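Side-chain contacts in putative dehydrogenase (Pseudomonas fluorescens, PDB 6UUG), which acts as the methanesulfinate monooxygenase MsuC, a two-component flavin-dependent enzyme of bacterial sulfur assimilation built on the acyl-CoA dehydrogenase fold: residues R37-E42 / R65-L70; E49-G54 / W380-T385; L113-L118 / M176-A181; M259-A264 / G309-V314; R360-E363 / R368-H371. All blocks are in the same frame, centred on the assembly; numbering follows the deposited sequence.

Contact 1: residues R37-E42 / R65-L70; sequences RQLAAE and RDSGLL
L39 meets S67 and L69 with a single methyl, CD1. L39 CD1 lies 3.8 Å from S67 CB, so it is the carbon of the serine, not the hydroxyl, that comes closest. L39 CD1 also lies 3.9 Å from L69 CD1, and these two leucines reach toward each other tip to tip. The hydroxyl is occupied elsewhere. S67 OG sits between its own backbone N and carbonyl carbon (chi1 70°), and there it accepts from L69 N at 3.0 Å, with an N-H...O angle of 167°. This is an ST turn. S67 OG is also hydrogen-bonded to L64 O, in the last turn of helix 58-67. G68, with positive phi, leads the chain out of that helix, and the ST turn spans it to set L69 facing helix 32-53. F95 of helix 85-96 packs on both L39 and L69. A glycine in place of S67 would probably leave L69 N without its side-chain acceptor and open a gap beside L39 CD1. The contact thus joins helix 32-53 to the end of helix 58-67 and the turn after it by carbon packing, while the polar group of the serine works within its own turn.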
# COMPACT_ATOMS: atom_id res chain seq x y z
N ARG A 37 -1.07 -19.65 -29.53
CA ARG A 37 0.09 -18.77 -29.44
C ARG A 37 0.49 -18.25 -30.81
O ARG A 37 0.92 -17.10 -30.95
CB ARG A 37 1.26 -19.50 -28.78
CG ARG A 37 1.05 -19.80 -27.30
CD ARG A 37 1.88 -20.98 -26.82
NE ARG A 37 3.24 -20.61 -26.44
N GLN A 38 0.33 -19.08 -31.84
CA GLN A 38 0.55 -18.65 -33.21
C GLN A 38 -0.44 -17.56 -33.61
O GLN A 38 -0.05 -16.55 -34.21
CB GLN A 38 0.45 -19.87 -34.12
CG GLN A 38 0.56 -19.64 -35.60
CD GLN A 38 0.59 -20.96 -36.34
OE1 GLN A 38 1.63 -21.59 -36.45
NE2 GLN A 38 -0.58 -21.40 -36.80
N LEU A 39 -1.72 -17.77 -33.31
CA LEU A 39 -2.73 -16.75 -33.57
C LEU A 39 -2.43 -15.47 -32.81
O LEU A 39 -2.56 -14.36 -33.35
CB LEU A 39 -4.12 -17.25 -33.18
CG LEU A 39 -4.90 -18.22 -34.06
CD1 LEU A 39 -6.17 -18.60 -33.34
CD2 LEU A 39 -5.21 -17.55 -35.38
N ALA A 40 -2.08 -15.61 -31.53
CA ALA A 40 -1.76 -14.45 -30.70
C ALA A 40 -0.65 -13.61 -31.33
O ALA A 40 -0.70 -12.38 -31.31
CB ALA A 40 -1.35 -14.91 -29.30
N ALA A 41 0.37 -14.27 -31.90
CA ALA A 41 1.43 -13.54 -32.58
C ALA A 41 0.88 -12.72 -33.75
O ALA A 41 1.28 -11.56 -33.94
CB ALA A 41 2.51 -14.51 -33.06
N GLU A 42 -0.03 -13.30 -34.53
CA GLU A 42 -0.65 -12.56 -35.62
C GLU A 42 -1.53 -11.43 -35.09
O GLU A 42 -1.50 -10.31 -35.62
CB GLU A 42 -1.47 -13.50 -36.51
CG GLU A 42 -0.64 -14.57 -37.20
N ARG A 65 -12.55 -18.73 -36.23
CA ARG A 65 -13.38 -19.73 -36.90
C ARG A 65 -12.54 -20.77 -37.62
O ARG A 65 -12.75 -21.98 -37.46
CB ARG A 65 -14.32 -19.04 -37.90
CG ARG A 65 -15.48 -18.32 -37.26
CD ARG A 65 -16.35 -17.64 -38.29
NE ARG A 65 -17.56 -17.13 -37.66
CZ ARG A 65 -17.71 -15.88 -37.21
NH1 ARG A 65 -16.74 -14.99 -37.37
NH2 ARG A 65 -18.85 -15.53 -36.63
N ASP A 66 -11.54 -20.33 -38.38
CA ASP A 66 -10.71 -21.24 -39.15
C ASP A 66 -9.76 -22.07 -38.29
O ASP A 66 -9.31 -23.13 -38.72
CB ASP A 66 -9.92 -20.45 -40.20
CG ASP A 66 -10.83 -19.79 -41.22
OD1 ASP A 66 -12.00 -20.22 -41.35
OD2 ASP A 66 -10.38 -18.84 -41.89
N SER A 67 -9.45 -21.61 -37.07
CA SER A 67 -8.46 -22.28 -36.22
C SER A 67 -8.95 -23.60 -35.65
O SER A 67 -8.13 -24.42 -35.23
CB SER A 67 -8.06 -21.37 -35.06
OG SER A 67 -9.15 -21.24 -34.15
N GLY A 68 -10.26 -23.80 -35.58
CA GLY A 68 -10.83 -24.91 -34.85
C GLY A 68 -11.09 -24.65 -33.39
O GLY A 68 -11.81 -25.44 -32.75
N LEU A 69 -10.55 -23.57 -32.83
CA LEU A 69 -10.62 -23.39 -31.38
C LEU A 69 -12.01 -23.03 -30.88
O LEU A 69 -12.23 -23.04 -29.66
CB LEU A 69 -9.60 -22.33 -30.93
CG LEU A 69 -8.12 -22.64 -31.19
CD1 LEU A 69 -7.22 -21.43 -30.90
CD2 LEU A 69 -7.64 -23.85 -30.39
N LEU A 70 -12.97 -22.71 -31.75
CA LEU A 70 -14.33 -22.52 -31.25
C LEU A 70 -14.94 -23.83 -30.76
O LEU A 70 -15.96 -23.80 -30.06
CB LEU A 70 -15.23 -21.89 -32.31
CG LEU A 70 -14.89 -20.46 -32.72
CD1 LEU A 70 -15.93 -19.93 -33.70
CD2 LEU A 70 -14.77 -19.51 -31.50

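Contact 2: residues E49-G54 / W380-T385; sequences ERDERG and WRNLRT
D51 and R381 join two helical segments whose backbones stay well apart: the nearest CA atoms, those of D51 and N382, are 9.8 Å from each other. Segment 49-54 is the end of helix 32-53, which G54 leaves with positive phi. Segment 380-385 belongs to helix 378-386. The link is a buried salt bridge between the N-terminal and C-terminal helical regions of the acyl-CoA dehydrogenase fold. D51 CG stands anti to the backbone N (chi1 172°), which carries the carboxylate toward helix 378-386. The R381 chain bends at chi3, and the two side chains come from opposite directions. R381 NH2 donates to D51 OD2 at 2.8 Å with an angle of 165°. It meets the syn side of the carboxylate, and OD2 lies near the guanidinium plane. The second bond, from R381 NH1 to D51 OD1, is weak at 3.4 Å. The two flat groups are turned 34° against each other, in keeping with this uneven pairing. Both partners have further mates. R375 NE also bridges to D51 OD2, while R381 binds D377 through NE and I211 O through NH1. Two positive groups around one buried carboxylate would probably favour its charged form. Next to R381, W380 stacks on W380 of the second subunit. N382 OD1 takes a bond from Q213 N and is tied to D51 by water. Water 1 donates to D51 OD1 and N382 OD1, and water 2 donates to D51 OD1 at 3.0 Å while accepting from N382 ND2 at 3.0 Å.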
# COMPACT_ATOMS: atom_id res chain seq x y z
N GLU A 49 -3.34 -0.83 -33.28
CA GLU A 49 -4.21 -0.10 -34.19
C GLU A 49 -5.68 -0.41 -33.95
O GLU A 49 -6.54 0.46 -34.09
CB GLU A 49 -3.82 -0.42 -35.64
N ARG A 50 -5.99 -1.66 -33.60
CA ARG A 50 -7.38 -2.04 -33.40
C ARG A 50 -7.93 -1.55 -32.06
O ARG A 50 -9.14 -1.36 -31.92
CB ARG A 50 -7.55 -3.56 -33.53
CG ARG A 50 -7.28 -4.08 -34.94
CD ARG A 50 -7.58 -5.56 -35.08
NE ARG A 50 -6.53 -6.39 -34.50
CZ ARG A 50 -6.63 -7.03 -33.33
NH1 ARG A 50 -7.75 -6.94 -32.63
NH2 ARG A 50 -5.63 -7.76 -32.88
N ASP A 51 -7.06 -1.37 -31.05
CA ASP A 51 -7.50 -0.75 -29.81
C ASP A 51 -7.99 0.68 -30.06
O ASP A 51 -8.98 1.11 -29.47
CB ASP A 51 -6.35 -0.75 -28.79
CG ASP A 51 -6.68 0.04 -27.54
OD1 ASP A 51 -7.44 -0.46 -26.69
OD2 ASP A 51 -6.16 1.17 -27.41
N GLU A 52 -7.33 1.39 -30.98
CA GLU A 52 -7.79 2.72 -31.37
C GLU A 52 -9.07 2.65 -32.18
O GLU A 52 -10.03 3.40 -31.92
CB GLU A 52 -6.68 3.43 -32.16
CG GLU A 52 -7.14 4.71 -32.85
CD GLU A 52 -6.12 5.23 -33.85
OE1 GLU A 52 -5.05 4.59 -33.99
OE2 GLU A 52 -6.38 6.28 -34.48
N ARG A 53 -9.12 1.75 -33.17
CA ARG A 53 -10.26 1.71 -34.09
C ARG A 53 -11.54 1.28 -33.39
O ARG A 53 -12.61 1.83 -33.67
CB ARG A 53 -9.94 0.77 -35.25
CG ARG A 53 -11.16 0.33 -36.05
CD ARG A 53 -10.82 -0.03 -37.49
NE ARG A 53 -10.25 -1.37 -37.64
CZ ARG A 53 -8.95 -1.63 -37.70
NH1 ARG A 53 -8.06 -0.65 -37.62
NH2 ARG A 53 -8.53 -2.89 -37.83
N GLY A 54 -11.46 0.31 -32.49
CA GLY A 54 -12.69 -0.22 -31.92
C GLY A 54 -13.45 -1.04 -32.97
O GLY A 54 -12.90 -1.50 -33.97
N TRP A 380 -3.68 -1.21 -18.84
CA TRP A 380 -4.34 -0.62 -17.68
C TRP A 380 -5.81 -0.32 -17.98
O TRP A 380 -6.69 -0.64 -17.17
CB TRP A 380 -3.60 0.65 -17.21
CG TRP A 380 -4.15 1.22 -15.90
CD1 TRP A 380 -3.74 0.92 -14.63
CD2 TRP A 380 -5.23 2.16 -15.76
NE1 TRP A 380 -4.50 1.63 -13.70
CE2 TRP A 380 -5.42 2.39 -14.38
CE3 TRP A 380 -6.04 2.84 -16.67
CZ2 TRP A 380 -6.38 3.29 -13.88
CZ3 TRP A 380 -7.01 3.74 -16.18
CH2 TRP A 380 -7.18 3.93 -14.79
N ARG A 381 -6.09 0.31 -19.13
CA ARG A 381 -7.49 0.67 -19.43
C ARG A 381 -8.38 -0.56 -19.52
O ARG A 381 -9.53 -0.54 -19.06
CB ARG A 381 -7.58 1.45 -20.74
CG ARG A 381 -7.11 2.88 -20.64
CD ARG A 381 -7.42 3.61 -21.94
NE ARG A 381 -6.44 3.33 -22.98
CZ ARG A 381 -6.63 2.55 -24.04
NH1 ARG A 381 -7.79 1.92 -24.23
NH2 ARG A 381 -5.66 2.41 -24.93
N ASN A 382 -7.89 -1.61 -20.17
CA ASN A 382 -8.67 -2.83 -20.30
C ASN A 382 -8.95 -3.44 -18.93
O ASN A 382 -10.08 -3.85 -18.63
CB ASN A 382 -7.92 -3.83 -21.19
CG ASN A 382 -7.91 -3.41 -22.65
OD1 ASN A 382 -8.75 -2.62 -23.08
ND2 ASN A 382 -6.97 -3.95 -23.42
N LEU A 383 -7.92 -3.54 -18.10
CA LEU A 383 -8.11 -4.15 -16.80
C LEU A 383 -8.93 -3.25 -15.89
O LEU A 383 -9.77 -3.72 -15.13
CB LEU A 383 -6.75 -4.48 -16.17
CG LEU A 383 -6.73 -5.35 -14.93
CD1 LEU A 383 -7.46 -6.65 -15.18
CD2 LEU A 383 -5.27 -5.62 -14.56
N ARG A 384 -8.72 -1.93 -15.97
CA ARG A 384 -9.53 -1.02 -15.15
C ARG A 384 -11.01 -1.18 -15.46
O ARG A 384 -11.85 -1.13 -14.54
CB ARG A 384 -9.11 0.44 -15.39
CG ARG A 384 -9.98 1.50 -14.67
CD ARG A 384 -9.74 1.54 -13.16
NE ARG A 384 -10.34 0.37 -12.50
CZ ARG A 384 -10.28 0.09 -11.21
NH1 ARG A 384 -10.81 -1.05 -10.74
NH2 ARG A 384 -9.68 0.94 -10.37
N THR A 385 -11.36 -1.31 -16.74
CA THR A 385 -12.76 -1.43 -17.14
C THR A 385 -13.36 -2.74 -16.64
O THR A 385 -14.47 -2.77 -16.08
CB THR A 385 -12.87 -1.36 -18.67
OG1 THR A 385 -12.30 -0.13 -19.15
CG2 THR A 385 -14.33 -1.43 -19.10
O HOH W 1 -9.59 -1.80 -25.65
O HOH W 2 -6.79 -3.38 -26.37

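Contact 3: residues L113-L118 / M176-A181; sequences LATVRL and MLIASA
V116 and I178 each place a methyl between helix and strand through their torsions. V116 CG1 is anti to its carbonyl carbon (chi1 -62°). I178 CG1 takes the same setting, and chi2 of -82° then folds CD1 round to the helix side. The arrangement is a helix packed on a β-sheet. It joins helix 100-119 of the N-terminal helical domain to strand 176-183, in the β-region that follows it in the acyl-CoA dehydrogenase fold. Within this chain the strand lies between strands 139-142 and 189-196. The backbones come nearest at T115 and I178, whose CA atoms are 8.2 Å apart. I178 carries the strand's side of the contact with both its branches. Its CD1 goes to V116, and the two side chains cross obliquely. Its CG2 faces T115 CG2 more loosely, at 4.2 Å. The touch is between carbons alone, and all three residues are buried. The polar end of T115 turns to other partners: OG1 is hydrogen-bonded to L111 O, one turn back in the helix, and to R248 NE. The methyl CG2 is thus left to meet the strand. W139 of the neighbouring strand packs on both V116 and I178. W128 of helix 122-135 also touches V116, while I192 of strand 189-196 touches I178. The valine therefore sits among aromatic and aliphatic groups from helix and sheet alike. Its shortest link to the strand is V116 CG1 to I178 CD1, at 3.7 Å.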
# COMPACT_ATOMS: atom_id res chain seq x y z
N LEU A 113 -21.49 -21.93 -24.45
CA LEU A 113 -21.62 -23.38 -24.61
C LEU A 113 -21.79 -24.07 -23.26
O LEU A 113 -22.60 -25.00 -23.13
CB LEU A 113 -20.39 -23.92 -25.35
CG LEU A 113 -20.26 -23.55 -26.82
CD1 LEU A 113 -18.95 -24.12 -27.35
CD2 LEU A 113 -21.46 -24.12 -27.60
N ALA A 114 -21.06 -23.63 -22.24
CA ALA A 114 -21.24 -24.19 -20.91
C ALA A 114 -22.65 -23.96 -20.39
O ALA A 114 -23.19 -24.80 -19.67
CB ALA A 114 -20.23 -23.58 -19.93
N THR A 115 -23.24 -22.82 -20.76
CA THR A 115 -24.59 -22.47 -20.31
C THR A 115 -25.62 -23.47 -20.82
O THR A 115 -26.46 -23.95 -20.05
CB THR A 115 -24.93 -21.05 -20.77
OG1 THR A 115 -23.98 -20.13 -20.24
CG2 THR A 115 -26.31 -20.66 -20.28
N VAL A 116 -25.61 -23.77 -22.13
CA VAL A 116 -26.57 -24.76 -22.63
C VAL A 116 -26.24 -26.14 -22.06
O VAL A 116 -27.15 -26.92 -21.73
CB VAL A 116 -26.63 -24.76 -24.18
CG1 VAL A 116 -27.10 -23.43 -24.70
CG2 VAL A 116 -25.31 -25.15 -24.82
N ARG A 117 -24.95 -26.44 -21.88
CA ARG A 117 -24.57 -27.75 -21.35
C ARG A 117 -25.10 -27.95 -19.93
O ARG A 117 -25.58 -29.04 -19.59
CB ARG A 117 -23.05 -27.89 -21.36
CG ARG A 117 -22.51 -29.11 -20.58
CD ARG A 117 -22.90 -30.41 -21.27
NE ARG A 117 -22.48 -31.59 -20.52
CZ ARG A 117 -23.16 -32.15 -19.51
NH1 ARG A 117 -24.31 -31.63 -19.10
NH2 ARG A 117 -22.69 -33.23 -18.92
N LEU A 118 -25.04 -26.91 -19.10
CA LEU A 118 -25.41 -27.04 -17.70
C LEU A 118 -26.89 -26.83 -17.43
O LEU A 118 -27.41 -27.37 -16.44
CB LEU A 118 -24.59 -26.05 -16.86
CG LEU A 118 -23.09 -26.31 -16.75
CD1 LEU A 118 -22.40 -25.12 -16.08
CD2 LEU A 118 -22.83 -27.59 -15.98
N MET A 176 -25.07 -17.71 -32.78
CA MET A 176 -26.04 -18.04 -31.75
C MET A 176 -25.87 -17.07 -30.60
O MET A 176 -24.78 -16.55 -30.36
CB MET A 176 -25.87 -19.49 -31.25
CG MET A 176 -26.18 -20.57 -32.28
SD MET A 176 -27.95 -20.69 -32.65
CE MET A 176 -28.63 -21.19 -31.06
N LEU A 177 -26.98 -16.83 -29.89
CA LEU A 177 -27.01 -15.96 -28.72
C LEU A 177 -27.66 -16.68 -27.55
O LEU A 177 -28.60 -17.47 -27.73
CB LEU A 177 -27.82 -14.67 -28.95
CG LEU A 177 -27.42 -13.67 -30.01
CD1 LEU A 177 -28.49 -12.59 -30.05
CD2 LEU A 177 -26.07 -13.08 -29.67
N ILE A 178 -27.16 -16.41 -26.36
CA ILE A 178 -27.85 -16.74 -25.12
C ILE A 178 -28.56 -15.47 -24.67
O ILE A 178 -27.90 -14.49 -24.32
CB ILE A 178 -26.89 -17.25 -24.05
CG1 ILE A 178 -26.12 -18.49 -24.54
CG2 ILE A 178 -27.64 -17.53 -22.76
CD1 ILE A 178 -26.89 -19.78 -24.41
N ALA A 179 -29.89 -15.48 -24.66
CA ALA A 179 -30.67 -14.29 -24.32
C ALA A 179 -31.53 -14.58 -23.10
O ALA A 179 -32.05 -15.69 -22.94
CB ALA A 179 -31.57 -13.86 -25.50
N SER A 180 -31.70 -13.58 -22.24
CA SER A 180 -32.56 -13.71 -21.08
C SER A 180 -33.75 -12.76 -21.18
O SER A 180 -33.70 -11.72 -21.85
CB SER A 180 -31.80 -13.45 -19.78
OG SER A 180 -31.17 -12.18 -19.81
N ALA A 181 -34.81 -13.12 -20.47
CA ALA A 181 -36.01 -12.30 -20.35
C ALA A 181 -36.66 -12.62 -19.02
O ALA A 181 -36.43 -13.67 -18.44
CB ALA A 181 -36.99 -12.55 -21.51

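Contact 4: residues M259-A264 / G309-V314; sequences MFLGIA and GIRLLV
L261 packs against I310, R311 and V314 in the helical bundle of the C-terminal acyl-CoA dehydrogenase domain. Helices 247-277 and 294-327 run nearly antiparallel here, with the local axes at 154° and 10.6 Å apart at closest approach. I310 comes first along the second segment. Its CG2 lies 3.8 Å from L261 CD1, and the two side chains slide past each other in opposite directions. A350 of helix 333-360 touches I310 as well. R311 follows, and its aliphatic part crosses L261 at about a right angle, with R311 CG 3.9 Å from L261 CD1. From CG to NE the arginine chain is extended, which takes the charged end past the leucine. There NE forms a salt bridge with E265 of helix 247-277 and NH1 another with E308. The hydrocarbon stem thus serves the apolar contact while the guanidinium is held by carboxylates. L312 and L313 pack on L313 and L312 of the third subunit. V314, one turn after I310, returns to L261. The leucine, with CG anti to its backbone N (chi1 169°), sends CD1 to I310 and R311 and CD2 to V314. Replacing L261 by an alanine would probably open a gap facing I310 and V314 and leave the R311 stem without this apolar neighbour. The second methyl, L261 CD2, rests 4.0 Å from V314 CB.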
# COMPACT_ATOMS: atom_id res chain seq x y z
N MET A 259 -8.41 -13.80 -17.85
CA MET A 259 -8.19 -12.59 -18.64
C MET A 259 -7.32 -11.60 -17.88
O MET A 259 -6.39 -11.00 -18.45
CB MET A 259 -9.53 -11.92 -19.00
CG MET A 259 -10.38 -12.64 -20.03
SD MET A 259 -12.07 -11.94 -20.10
CE MET A 259 -11.72 -10.20 -20.29
N PHE A 260 -7.65 -11.36 -16.60
CA PHE A 260 -6.91 -10.41 -15.79
C PHE A 260 -5.44 -10.80 -15.69
O PHE A 260 -4.55 -9.94 -15.80
CB PHE A 260 -7.50 -10.33 -14.37
CG PHE A 260 -8.94 -9.83 -14.30
CD1 PHE A 260 -9.60 -9.34 -15.41
CD2 PHE A 260 -9.62 -9.87 -13.08
CE1 PHE A 260 -10.94 -8.88 -15.31
CE2 PHE A 260 -10.94 -9.42 -12.98
CZ PHE A 260 -11.59 -8.93 -14.10
N LEU A 261 -5.17 -12.08 -15.43
CA LEU A 261 -3.78 -12.53 -15.37
C LEU A 261 -3.08 -12.34 -16.71
O LEU A 261 -1.96 -11.82 -16.77
CB LEU A 261 -3.72 -13.99 -14.92
CG LEU A 261 -2.36 -14.69 -15.04
CD1 LEU A 261 -1.28 -13.99 -14.24
CD2 LEU A 261 -2.53 -16.14 -14.54
N GLY A 262 -3.75 -12.74 -17.80
CA GLY A 262 -3.16 -12.56 -19.13
C GLY A 262 -2.82 -11.11 -19.44
O GLY A 262 -1.75 -10.82 -19.98
N ILE A 263 -3.71 -10.19 -19.09
CA ILE A 263 -3.43 -8.77 -19.33
C ILE A 263 -2.17 -8.33 -18.58
O ILE A 263 -1.28 -7.68 -19.15
CB ILE A 263 -4.64 -7.91 -18.93
CG1 ILE A 263 -5.83 -8.13 -19.88
CG2 ILE A 263 -4.25 -6.44 -18.90
CD1 ILE A 263 -7.15 -7.58 -19.31
N ALA A 264 -2.08 -8.66 -17.29
CA ALA A 264 -0.91 -8.32 -16.50
C ALA A 264 0.37 -8.95 -17.06
O ALA A 264 1.42 -8.31 -17.08
CB ALA A 264 -1.12 -8.73 -15.04
N GLY A 309 2.47 -15.08 -7.42
CA GLY A 309 1.34 -15.37 -6.54
C GLY A 309 0.02 -15.49 -7.29
O GLY A 309 -0.76 -16.40 -7.03
N ILE A 310 -0.24 -14.55 -8.23
CA ILE A 310 -1.47 -14.63 -9.03
C ILE A 310 -1.50 -15.93 -9.82
O ILE A 310 -2.52 -16.63 -9.87
CB ILE A 310 -1.60 -13.43 -9.98
CG1 ILE A 310 -1.62 -12.11 -9.23
CG2 ILE A 310 -2.90 -13.53 -10.78
CD1 ILE A 310 -1.36 -10.96 -10.15
N ARG A 311 -0.38 -16.25 -10.49
CA ARG A 311 -0.34 -17.44 -11.33
C ARG A 311 -0.74 -18.69 -10.55
O ARG A 311 -1.58 -19.47 -11.00
CB ARG A 311 1.07 -17.62 -11.91
CG ARG A 311 1.39 -16.65 -13.06
CD ARG A 311 2.90 -16.60 -13.33
NE ARG A 311 3.21 -15.74 -14.48
CZ ARG A 311 4.39 -15.14 -14.68
NH1 ARG A 311 5.37 -15.30 -13.81
NH2 ARG A 311 4.58 -14.39 -15.76
N LEU A 312 -0.16 -18.89 -9.36
CA LEU A 312 -0.49 -20.10 -8.61
C LEU A 312 -1.96 -20.11 -8.16
O LEU A 312 -2.61 -21.17 -8.18
CB LEU A 312 0.44 -20.26 -7.41
CG LEU A 312 1.92 -20.47 -7.74
CD1 LEU A 312 2.68 -20.80 -6.44
CD2 LEU A 312 2.12 -21.57 -8.79
N LEU A 313 -2.48 -18.96 -7.73
CA LEU A 313 -3.88 -18.92 -7.30
C LEU A 313 -4.82 -19.21 -8.47
O LEU A 313 -5.82 -19.93 -8.31
CB LEU A 313 -4.21 -17.56 -6.68
CG LEU A 313 -3.65 -17.27 -5.29
CD1 LEU A 313 -3.86 -15.75 -5.04
CD2 LEU A 313 -4.38 -18.13 -4.25
N VAL A 314 -4.53 -18.63 -9.64
CA VAL A 314 -5.38 -18.85 -10.80
C VAL A 314 -5.31 -20.31 -11.25
O VAL A 314 -6.33 -20.94 -11.54
CB VAL A 314 -4.98 -17.88 -11.94
CG1 VAL A 314 -5.73 -18.22 -13.22
CG2 VAL A 314 -5.31 -16.45 -11.52

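Contact 5: residues R360-E363 / R368-H371; sequences RLFE and RSTH
F362 packs against the turn that follows it, touching S369 and T370. Short helix 362-365 and the loop after it fold back on each other in the C-terminal acyl-CoA dehydrogenase domain, bringing the CA atoms of F362 and S369 to 7.3 Å. The carbon contacts involve two neighbouring ring atoms. F362 CD1 and CE1 lie 3.9 and 4.0 Å from T370 CG2, which approaches the ring at a slant. L361 CD1 packs over one face of the same ring, toward its rim. L376 touches L361, F362 and S369. The polar groups mostly bond within the turn and across the subunit boundary. S369 OG, set between its backbone N and carbonyl carbon (chi1 66°), is hydrogen-bonded to G366 O and T365 OG1. T370 OG1 pairs with A367 O and with N210 of the second subunit. That leaves T370 CG2 as the branch beside the ring. R384 of the second subunit packs on F362, so the ring and the turn both border the subunit interface. The shortest approach between the two segments is a van der Waals one, from F362 CD1 to S369 OG at 3.7 Å.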
# COMPACT_ATOMS: atom_id res chain seq x y z
N ARG A 360 2.26 0.66 -12.57
CA ARG A 360 3.61 0.95 -12.12
C ARG A 360 4.67 0.57 -13.14
O ARG A 360 5.81 1.02 -12.99
CB ARG A 360 3.89 0.25 -10.79
CG ARG A 360 4.63 1.17 -9.82
CD ARG A 360 5.48 0.41 -8.85
NE ARG A 360 4.75 -0.69 -8.23
CZ ARG A 360 5.35 -1.76 -7.74
NH1 ARG A 360 6.67 -1.85 -7.80
NH2 ARG A 360 4.63 -2.74 -7.19
N LEU A 361 4.31 -0.20 -14.18
CA LEU A 361 5.30 -0.49 -15.22
C LEU A 361 5.80 0.78 -15.89
O LEU A 361 6.92 0.80 -16.40
CB LEU A 361 4.73 -1.45 -16.27
CG LEU A 361 3.62 -0.96 -17.21
CD1 LEU A 361 4.18 -0.20 -18.44
CD2 LEU A 361 2.75 -2.14 -17.68
N PHE A 362 5.02 1.86 -15.87
CA PHE A 362 5.50 3.07 -16.51
C PHE A 362 6.71 3.65 -15.80
O PHE A 362 7.48 4.38 -16.44
CB PHE A 362 4.38 4.11 -16.60
CG PHE A 362 3.36 3.82 -17.68
CD1 PHE A 362 3.57 4.26 -18.99
CD2 PHE A 362 2.21 3.08 -17.40
CE1 PHE A 362 2.64 3.99 -20.00
CE2 PHE A 362 1.27 2.80 -18.41
CZ PHE A 362 1.49 3.25 -19.71
N GLU A 363 6.92 3.34 -14.52
CA GLU A 363 8.11 3.83 -13.83
C GLU A 363 9.40 3.14 -14.28
O GLU A 363 10.49 3.65 -13.99
CB GLU A 363 7.97 3.65 -12.32
CG GLU A 363 6.91 4.54 -11.70
CD GLU A 363 7.07 4.65 -10.19
OE1 GLU A 363 6.03 4.76 -9.51
OE2 GLU A 363 8.22 4.64 -9.70
N ARG A 368 9.28 8.37 -22.41
CA ARG A 368 9.02 8.21 -23.83
C ARG A 368 8.03 7.08 -24.13
O ARG A 368 7.55 6.98 -25.27
CB ARG A 368 10.35 7.98 -24.57
CG ARG A 368 11.20 9.26 -24.69
CD ARG A 368 12.69 8.97 -24.83
NE ARG A 368 13.00 8.14 -25.99
CZ ARG A 368 13.32 6.85 -25.93
NH1 ARG A 368 13.38 6.22 -24.76
NH2 ARG A 368 13.58 6.18 -27.05
N SER A 369 7.69 6.25 -23.15
CA SER A 369 6.83 5.09 -23.38
C SER A 369 5.35 5.44 -23.42
O SER A 369 4.53 4.55 -23.69
CB SER A 369 7.08 4.01 -22.31
OG SER A 369 6.67 4.45 -21.02
N THR A 370 5.00 6.69 -23.15
CA THR A 370 3.62 7.16 -23.22
C THR A 370 3.23 7.64 -24.62
O THR A 370 2.12 8.13 -24.80
CB THR A 370 3.39 8.30 -22.21
OG1 THR A 370 4.35 9.35 -22.45
CG2 THR A 370 3.56 7.77 -20.79
N HIS A 371 4.12 7.50 -25.60
CA HIS A 371 3.79 7.83 -26.98
C HIS A 371 2.50 7.13 -27.40
O HIS A 371 2.31 5.94 -27.14
CB HIS A 371 4.94 7.42 -27.91
CG HIS A 371 4.90 8.08 -29.25
ND1 HIS A 371 3.78 8.06 -30.06
CD2 HIS A 371 5.85 8.77 -29.93
CE1 HIS A 371 4.04 8.72 -31.18
NE2 HIS A 371 5.28 9.16 -31.12

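In the fold
From the N terminus, helix 32-53 serves two contacts. Contact 1 closes a short, largely helical loop back onto it. Contact 2 starts farther along the same helix and closes only at helix 378-386, so it crosses contact 1 and spans contacts 3, 4 and 5. Contact 3 ties helix 100-119 to the β-region and touches contact 1, where L113 packs on L70. Contact 4 pairs two long helices of the C-terminal bundle, and its F260 and I263 pack against L383 of contact 2. Contact 5 closes a short loop just before helix 378-386; it and contact 2 both face the second subunit. Contacts 3 and 5 lie farthest apart, with centres about 41 Å from each other.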